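Local structure of Phosphoglucomutase/phosphomannomutase family protein (Burkholderia thailandensis, 3UW2) at residues Val433-Gly438 with Asp468-Ala473; Phe455-Asp460 with Ala464-Asp469. The protein probably catalyses the intramolecular transfer of a phosphate group on phosphohexoses, as a metal-dependent member of the phosphohexose mutase family. All blocks are in the same frame, centred on the assembly; numbering follows the deposited sequence.

Both contacts belong to the C-terminal domain, where helix 460-477 packs on an antiparallel sheet, and they illustrate how one helix is held against two non-adjacent strands of the sheet. Their centres lie about 7 Å apart. Along the chain strand 431-435 comes first, then strand 451-457, then the helix, whose first half serves contact 2 and whose middle serves contact 1; Asp-468 and Asp-469 belong to both. Strand 438-444 runs between the two strands in the sheet. A salt bridge from Asp-437 to Arg-465 and the packing of Phe-470 on Phe-455 join the contacts, so they form one continuous helix-sheet interface, away from the zinc site.

Contact 1 (Val433-Gly438 with Asp468-Ala473); sequences VEYPDG and DDFRRA
OD2 of Asp-469 lies at the hydroxyl end of the Tyr-435 ring, in its plane on the CE1 side, and CE1 of Phe-470 near the edge on the CE2 side. The ring of Phe-470 is met obliquely by Tyr-435 OH and by CG2 of Val-433, the latter 3.6 Å from Phe-470 CZ. The Tyr-435 ring and the Asp-469 carboxylate stand nearly perpendicular, 83° between planes. The phenol donates a hydrogen bond to the carboxylate, with 2.9 Å between Tyr-435 OH and Asp-469 OD2; the donor comes from the anti side and 32° out of the carboxylate plane. Asp-469 reaches it because its CG lies anti to the backbone N (chi1 -154°). Val-433 and Phe-470 lie alongside one another, pointing opposite ways, the valine CB and CG2 against the CZ end of the ring, while Phe-419, from a loop, touches all four of these side chains. Beyond Tyr-435 a type I turn leads to Gly-438, Tyr-435 N bonding to Gly-438 O. The chemistry is thus mixed: apolar groups pack between strand and helix, and the buried tyrosine extends its hydroxyl to the carboxylate of Asp-469, a residue partly open to solvent, fixing the direction of the phenol O-H.

Contact 2 (Phe455-Asp460 with Ala464-Asp469); sequences FEATSD and ARIQDD
Phe-455 and Gln-467 cross with the aromatic ring lying over the aliphatic part of the glutamine: Gln-467 CG sits 3.8 Å from the centroid of the Phe-455 ring, 14° off the normal, a CH-pi contact over one face. With CG beside the backbone N (chi1 -57°), the glutamine sets this carbon over the ring face while the extended remainder runs obliquely across it, bringing Gln-467 OE1 within 3.8 Å of Phe-455 CD2. The amide is turned 61° from the ring plane, and its NE2 makes a weak hydrogen bond to Leu-463 O, one turn back. Ile-466 approaches the same ring obliquely through its CG2 branch, 3.7 Å from Phe-455 CD1, the two side chains running in opposite directions. The CG1 branch of Ile-466 reaches the strand backbone, with CD1 4.1 Å from Glu-456 O and 4.4 Å from Ala-457 CB. The helix starts just after the short connection that follows strand 451-457: Ser-459 is the N-cap, its OG accepting from Ala-462 N, and Asp-460 O takes the first-turn bond from Ala-464 N at 3.1 Å. Glu-456 points away from the helix, its carboxylate hydrogen-bonded to Thr-309 OG1 and the backbone N of Arg-310, while Phe-455 also meets Phe-470 and Phe-485 edge-to-face. Cohesion between strand and helix is therefore chiefly apolar and CH-pi, while backbone hydrogen bonding and the serine cap define where the helix begins.

Contact 1 (Val433-Gly438 with Asp468-Ala473)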
ATOM      1  N   VAL A 433      -3.458  22.870  -5.523  1.00 39.55           N
ATOM      2  CA  VAL A 433      -4.248  24.025  -5.694  1.00 41.27           C
ATOM      3  C   VAL A 433      -5.755  23.698  -5.751  1.00 42.46           C
ATOM      4  O   VAL A 433      -6.211  22.940  -6.612  1.00 41.74           O
ATOM      5  CB  VAL A 433      -3.791  24.808  -6.956  1.00 42.99           C
ATOM      6  CG1 VAL A 433      -4.598  26.091  -7.115  1.00 46.09           C
ATOM      7  CG2 VAL A 433      -2.286  25.122  -6.842  1.00 43.43           C
ATOM      8  N   GLU A 434      -6.520  24.309  -4.860  1.00 41.59           N
ATOM      9  CA  GLU A 434      -7.925  23.978  -4.730  1.00 43.89           C
ATOM     10  C   GLU A 434      -8.790  25.083  -5.319  1.00 43.33           C
ATOM     11  O   GLU A 434      -8.679  26.258  -4.926  1.00 46.70           O
ATOM     12  CB  GLU A 434      -8.262  23.798  -3.266  1.00 44.40           C
ATOM     13  CG  GLU A 434      -7.294  22.884  -2.563  1.00 49.93           C
ATOM     14  CD  GLU A 434      -7.949  21.604  -2.138  1.00 52.97           C
ATOM     15  OE1 GLU A 434      -8.951  21.216  -2.799  1.00 60.08           O
ATOM     16  OE2 GLU A 434      -7.472  20.985  -1.149  1.00 56.72           O
ATOM     17  N   TYR A 435      -9.660  24.710  -6.260  1.00 41.57           N
ATOM     18  CA  TYR A 435     -10.575  25.681  -6.886  1.00 41.44           C
ATOM     19  C   TYR A 435     -11.987  25.377  -6.447  1.00 40.50           C
ATOM     20  O   TYR A 435     -12.248  24.298  -5.925  1.00 36.63           O
ATOM     21  CB  TYR A 435     -10.516  25.571  -8.395  1.00 42.10           C
ATOM     22  CG  TYR A 435      -9.155  25.831  -9.042  1.00 44.40           C
ATOM     23  CD1 TYR A 435      -8.915  27.016  -9.725  1.00 46.54           C
ATOM     24  CD2 TYR A 435      -8.125  24.870  -9.012  1.00 42.36           C
ATOM     25  CE1 TYR A 435      -7.692  27.240 -10.362  1.00 47.59           C
ATOM     26  CE2 TYR A 435      -6.889  25.107  -9.634  1.00 43.50           C
ATOM     27  CZ  TYR A 435      -6.686  26.294 -10.306  1.00 45.95           C
ATOM     28  OH  TYR A 435      -5.470  26.551 -10.936  1.00 48.28           O
ATOM     29  N   PRO A 436     -12.925  26.308  -6.704  1.00 43.35           N
ATOM     30  CA  PRO A 436     -14.309  26.011  -6.319  1.00 42.48           C
ATOM     31  C   PRO A 436     -14.868  24.747  -7.047  1.00 40.44           C
ATOM     32  O   PRO A 436     -15.793  24.096  -6.540  1.00 39.47           O
ATOM     33  CB  PRO A 436     -15.062  27.288  -6.728  1.00 45.98           C
ATOM     34  CG  PRO A 436     -13.985  28.359  -6.813  1.00 48.52           C
ATOM     35  CD  PRO A 436     -12.798  27.630  -7.352  1.00 44.97           C
ATOM     36  N   ASP A 437     -14.282  24.402  -8.193  1.00 37.19           N
ATOM     37  CA  ASP A 437     -14.812  23.328  -9.013  1.00 36.50           C
ATOM     38  C   ASP A 437     -13.800  22.249  -9.352  1.00 36.27           C
ATOM     39  O   ASP A 437     -13.973  21.556 -10.343  1.00 35.74           O
ATOM     40  CB  ASP A 437     -15.367  23.911 -10.326  1.00 38.24           C
ATOM     41  CG  ASP A 437     -14.392  24.848 -11.019  1.00 37.71           C
ATOM     42  OD1 ASP A 437     -13.214  24.981 -10.615  1.00 35.25           O
ATOM     43  OD2 ASP A 437     -14.823  25.487 -12.003  1.00 39.06           O
ATOM     44  N   GLY A 438     -12.783  22.058  -8.503  1.00 36.06           N
ATOM     45  CA  GLY A 438     -11.781  21.021  -8.729  1.00 34.79           C
ATOM     46  C   GLY A 438     -10.432  21.337  -8.098  1.00 35.11           C
ATOM     47  O   GLY A 438     -10.314  22.264  -7.269  1.00 35.30           O
ATOM     48  N   ASP A 468      -5.105  24.778 -18.122  1.00 67.06           N
ATOM     49  CA  ASP A 468      -4.737  26.075 -18.692  1.00 72.74           C
ATOM     50  C   ASP A 468      -4.082  26.990 -17.663  1.00 74.32           C
ATOM     51  O   ASP A 468      -3.161  27.750 -17.985  1.00 77.67           O
ATOM     52  CB  ASP A 468      -5.958  26.774 -19.279  1.00 74.88           C
ATOM     53  CG  ASP A 468      -6.528  26.034 -20.472  1.00 79.72           C
ATOM     54  OD1 ASP A 468      -5.993  24.940 -20.788  1.00 79.70           O
ATOM     55  OD2 ASP A 468      -7.507  26.540 -21.091  1.00 81.93           O
ATOM     56  N   ASP A 469      -4.557  26.913 -16.425  1.00 69.13           N
ATOM     57  CA  ASP A 469      -4.033  27.758 -15.383  1.00 70.45           C
ATOM     58  C   ASP A 469      -2.650  27.240 -14.972  1.00 70.36           C
ATOM     59  O   ASP A 469      -1.678  28.015 -14.914  1.00 69.52           O
ATOM     60  CB  ASP A 469      -4.992  27.799 -14.193  1.00 71.17           C
ATOM     61  CG  ASP A 469      -4.867  29.072 -13.392  1.00 76.45           C
ATOM     62  OD1 ASP A 469      -5.147  30.170 -13.930  1.00 84.86           O
ATOM     63  OD2 ASP A 469      -4.476  28.973 -12.220  1.00 76.20           O
ATOM     64  N   PHE A 470      -2.555  25.935 -14.702  1.00 64.75           N
ATOM     65  CA  PHE A 470      -1.247  25.321 -14.452  1.00 64.65           C
ATOM     66  C   PHE A 470      -0.270  25.514 -15.598  1.00 71.54           C
ATOM     67  O   PHE A 470       0.923  25.796 -15.367  1.00 79.54           O
ATOM     68  CB  PHE A 470      -1.380  23.845 -14.121  1.00 58.46           C
ATOM     69  CG  PHE A 470      -1.590  23.608 -12.664  1.00 54.35           C
ATOM     70  CD1 PHE A 470      -2.804  23.970 -12.045  1.00 52.05           C
ATOM     71  CD2 PHE A 470      -0.570  23.092 -11.882  1.00 51.88           C
ATOM     72  CE1 PHE A 470      -2.989  23.749 -10.671  1.00 44.49           C
ATOM     73  CE2 PHE A 470      -0.755  22.899 -10.520  1.00 49.10           C
ATOM     74  CZ  PHE A 470      -1.950  23.254  -9.914  1.00 45.68           C
ATOM     75  N   ARG A 471      -0.761  25.326 -16.816  1.00 74.70           N
ATOM     76  CA  ARG A 471       0.045  25.525 -18.038  1.00 81.75           C
ATOM     77  C   ARG A 471       0.794  26.854 -17.957  1.00 86.42           C
ATOM     78  O   ARG A 471       2.033  26.856 -17.993  1.00 92.08           O
ATOM     79  CB  ARG A 471      -0.843  25.453 -19.276  1.00 84.73           C
ATOM     80  CG  ARG A 471      -0.180  25.814 -20.593  1.00 93.85           C
ATOM     81  CD  ARG A 471      -1.209  26.089 -21.692  1.00 99.97           C
ATOM     82  NE  ARG A 471      -2.412  25.245 -21.602  1.00 96.87           N
ATOM     83  CZ  ARG A 471      -2.415  23.917 -21.723  1.00 95.21           C
ATOM     84  NH1 ARG A 471      -3.552  23.253 -21.631  1.00 91.08           N
ATOM     85  NH2 ARG A 471      -1.278  23.247 -21.916  1.00 98.77           N
ATOM     86  N   ARG A 472       0.051  27.959 -17.807  1.00 85.08           N
ATOM     87  CA  ARG A 472       0.630  29.314 -17.788  1.00 89.77           C
ATOM     88  C   ARG A 472       1.569  29.530 -16.572  1.00 88.71           C
ATOM     89  O   ARG A 472       2.581  30.228 -16.663  1.00 93.46           O
ATOM     90  CB  ARG A 472      -0.460  30.387 -17.842  1.00 88.27           C
ATOM     91  N   ALA A 473       1.250  28.921 -15.444  1.00 81.20           N
ATOM     92  CA  ALA A 473       2.127  29.032 -14.264  1.00 79.54           C
ATOM     93  C   ALA A 473       3.488  28.335 -14.478  1.00 81.09           C
ATOM     94  O   ALA A 473       4.533  28.910 -14.154  1.00 82.77           O
ATOM     95  CB  ALA A 473       1.416  28.536 -12.993  1.00 71.49           C
TER

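Contact 2 (Phe455-Asp460 with Ala464-Asp469)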
ATOM      1  N   PHE A 455      -5.096  16.279 -12.060  1.00 50.86           N
ATOM      2  CA  PHE A 455      -6.154  17.251 -12.169  1.00 47.57           C
ATOM      3  C   PHE A 455      -7.484  16.546 -11.954  1.00 43.82           C
ATOM      4  O   PHE A 455      -7.639  15.394 -12.356  1.00 45.22           O
ATOM      5  CB  PHE A 455      -6.065  17.950 -13.538  1.00 49.27           C
ATOM      6  CG  PHE A 455      -4.796  18.747 -13.734  1.00 52.76           C
ATOM      7  CD1 PHE A 455      -4.609  19.963 -13.085  1.00 51.56           C
ATOM      8  CD2 PHE A 455      -3.759  18.275 -14.562  1.00 58.39           C
ATOM      9  CE1 PHE A 455      -3.418  20.679 -13.239  1.00 54.08           C
ATOM     10  CE2 PHE A 455      -2.583  19.004 -14.743  1.00 58.84           C
ATOM     11  CZ  PHE A 455      -2.417  20.213 -14.085  1.00 58.82           C
ATOM     12  N   GLU A 456      -8.408  17.217 -11.263  1.00 39.06           N
ATOM     13  CA  GLU A 456      -9.776  16.730 -11.096  1.00 39.06           C
ATOM     14  C   GLU A 456     -10.717  17.932 -11.165  1.00 37.06           C
ATOM     15  O   GLU A 456     -10.399  19.008 -10.643  1.00 36.24           O
ATOM     16  CB  GLU A 456      -9.945  16.075  -9.732  1.00 38.95           C
ATOM     17  CG  GLU A 456     -11.283  15.407  -9.513  1.00 40.97           C
ATOM     18  CD  GLU A 456     -11.594  15.172  -8.048  1.00 41.24           C
ATOM     19  OE1 GLU A 456     -11.487  16.117  -7.247  1.00 42.68           O
ATOM     20  OE2 GLU A 456     -12.006  14.062  -7.697  1.00 44.14           O
ATOM     21  N   ALA A 457     -11.882  17.749 -11.769  1.00 36.98           N
ATOM     22  CA  ALA A 457     -12.865  18.842 -11.801  1.00 36.49           C
ATOM     23  C   ALA A 457     -14.306  18.336 -11.838  1.00 37.21           C
ATOM     24  O   ALA A 457     -14.539  17.152 -12.068  1.00 40.26           O
ATOM     25  CB  ALA A 457     -12.579  19.746 -12.982  1.00 36.21           C
ATOM     26  N   THR A 458     -15.260  19.238 -11.590  1.00 35.87           N
ATOM     27  CA  THR A 458     -16.690  18.919 -11.590  1.00 36.48           C
ATOM     28  C   THR A 458     -17.329  18.981 -12.982  1.00 37.49           C
ATOM     29  O   THR A 458     -18.499  18.708 -13.102  1.00 37.51           O
ATOM     30  CB  THR A 458     -17.444  19.850 -10.639  1.00 37.00           C
ATOM     31  OG1 THR A 458     -17.349  21.205 -11.120  1.00 38.24           O
ATOM     32  CG2 THR A 458     -16.899  19.724  -9.208  1.00 34.41           C
ATOM     33  N   SER A 459     -16.554  19.350 -14.021  1.00 37.40           N
ATOM     34  CA  SER A 459     -17.000  19.241 -15.420  1.00 41.70           C
ATOM     35  C   SER A 459     -15.789  19.211 -16.356  1.00 44.09           C
ATOM     36  O   SER A 459     -14.642  19.529 -15.946  1.00 39.90           O
ATOM     37  CB  SER A 459     -17.928  20.398 -15.811  1.00 42.27           C
ATOM     38  OG  SER A 459     -17.185  21.601 -15.752  1.00 41.68           O
ATOM     39  N   ASP A 460     -16.041  18.845 -17.612  1.00 47.97           N
ATOM     40  CA  ASP A 460     -14.958  18.787 -18.603  1.00 50.89           C
ATOM     41  C   ASP A 460     -14.331  20.177 -18.761  1.00 50.58           C
ATOM     42  O   ASP A 460     -13.114  20.303 -18.821  1.00 50.80           O
ATOM     43  CB  ASP A 460     -15.459  18.259 -19.967  1.00 54.41           C
ATOM     44  CG  ASP A 460     -15.892  16.776 -19.918  1.00 56.80           C
ATOM     45  OD1 ASP A 460     -15.310  15.970 -19.152  1.00 55.26           O
ATOM     46  OD2 ASP A 460     -16.830  16.392 -20.658  1.00 60.22           O
ATOM     47  N   ALA A 464     -10.368  21.610 -18.009  1.00 47.28           N
ATOM     48  CA  ALA A 464      -9.554  22.281 -19.004  1.00 52.03           C
ATOM     49  C   ALA A 464      -9.029  23.637 -18.516  1.00 54.45           C
ATOM     50  O   ALA A 464      -7.856  23.954 -18.714  1.00 57.91           O
ATOM     51  CB  ALA A 464     -10.324  22.425 -20.287  1.00 54.02           C
ATOM     52  N   ARG A 465      -9.876  24.418 -17.851  1.00 53.71           N
ATOM     53  CA  ARG A 465      -9.470  25.733 -17.369  1.00 54.68           C
ATOM     54  C   ARG A 465      -8.377  25.549 -16.310  1.00 55.66           C
ATOM     55  O   ARG A 465      -7.398  26.311 -16.256  1.00 59.01           O
ATOM     56  CB  ARG A 465     -10.692  26.524 -16.862  1.00 54.26           C
ATOM     57  CG  ARG A 465     -10.428  27.973 -16.504  1.00 55.76           C
ATOM     58  CD  ARG A 465     -11.380  28.503 -15.436  1.00 53.60           C
ATOM     59  NE  ARG A 465     -11.096  27.985 -14.079  1.00 50.71           N
ATOM     60  CZ  ARG A 465     -11.793  27.026 -13.442  1.00 49.22           C
ATOM     61  NH1 ARG A 465     -12.822  26.455 -14.051  1.00 48.58           N
ATOM     62  NH2 ARG A 465     -11.457  26.606 -12.192  1.00 43.22           N
ATOM     63  N   ILE A 466      -8.490  24.501 -15.509  1.00 50.96           N
ATOM     64  CA  ILE A 466      -7.511  24.294 -14.435  1.00 50.20           C
ATOM     65  C   ILE A 466      -6.105  24.005 -14.980  1.00 52.46           C
ATOM     66  O   ILE A 466      -5.107  24.655 -14.589  1.00 51.13           O
ATOM     67  CB  ILE A 466      -8.004  23.270 -13.400  1.00 44.09           C
ATOM     68  CG1 ILE A 466      -9.130  23.914 -12.610  1.00 43.73           C
ATOM     69  CG2 ILE A 466      -6.900  22.841 -12.426  1.00 44.31           C
ATOM     70  CD1 ILE A 466      -9.820  22.954 -11.647  1.00 39.77           C
ATOM     71  N   GLN A 467      -6.030  23.032 -15.876  1.00 54.61           N
ATOM     72  CA  GLN A 467      -4.810  22.829 -16.661  1.00 61.52           C
ATOM     73  C   GLN A 467      -4.271  24.108 -17.338  1.00 65.00           C
ATOM     74  O   GLN A 467      -3.119  24.473 -17.139  1.00 65.85           O
ATOM     75  CB  GLN A 467      -5.077  21.766 -17.705  1.00 62.20           C
ATOM     76  CG  GLN A 467      -5.539  20.498 -17.039  1.00 58.92           C
ATOM     77  CD  GLN A 467      -5.816  19.437 -18.048  1.00 62.34           C
ATOM     78  OE1 GLN A 467      -5.116  18.448 -18.115  1.00 66.19           O
ATOM     79  NE2 GLN A 467      -6.827  19.645 -18.856  1.00 64.12           N
ATOM     80  N   ASP A 468      -5.105  24.778 -18.122  1.00 67.06           N
ATOM     81  CA  ASP A 468      -4.737  26.075 -18.692  1.00 72.74           C
ATOM     82  C   ASP A 468      -4.082  26.990 -17.663  1.00 74.32           C
ATOM     83  O   ASP A 468      -3.161  27.750 -17.985  1.00 77.67           O
ATOM     84  CB  ASP A 468      -5.958  26.774 -19.279  1.00 74.88           C
ATOM     85  CG  ASP A 468      -6.528  26.034 -20.472  1.00 79.72           C
ATOM     86  OD1 ASP A 468      -5.993  24.940 -20.788  1.00 79.70           O
ATOM     87  OD2 ASP A 468      -7.507  26.540 -21.091  1.00 81.93           O
ATOM     88  N   ASP A 469      -4.557  26.913 -16.425  1.00 69.13           N
ATOM     89  CA  ASP A 469      -4.033  27.758 -15.383  1.00 70.45           C
ATOM     90  C   ASP A 469      -2.650  27.240 -14.972  1.00 70.36           C
ATOM     91  O   ASP A 469      -1.678  28.015 -14.914  1.00 69.52           O
ATOM     92  CB  ASP A 469      -4.992  27.799 -14.193  1.00 71.17           C
ATOM     93  CG  ASP A 469      -4.867  29.072 -13.392  1.00 76.45           C
ATOM     94  OD1 ASP A 469      -5.147  30.170 -13.930  1.00 84.86           O
ATOM     95  OD2 ASP A 469      -4.476  28.973 -12.220  1.00 76.20           O
TER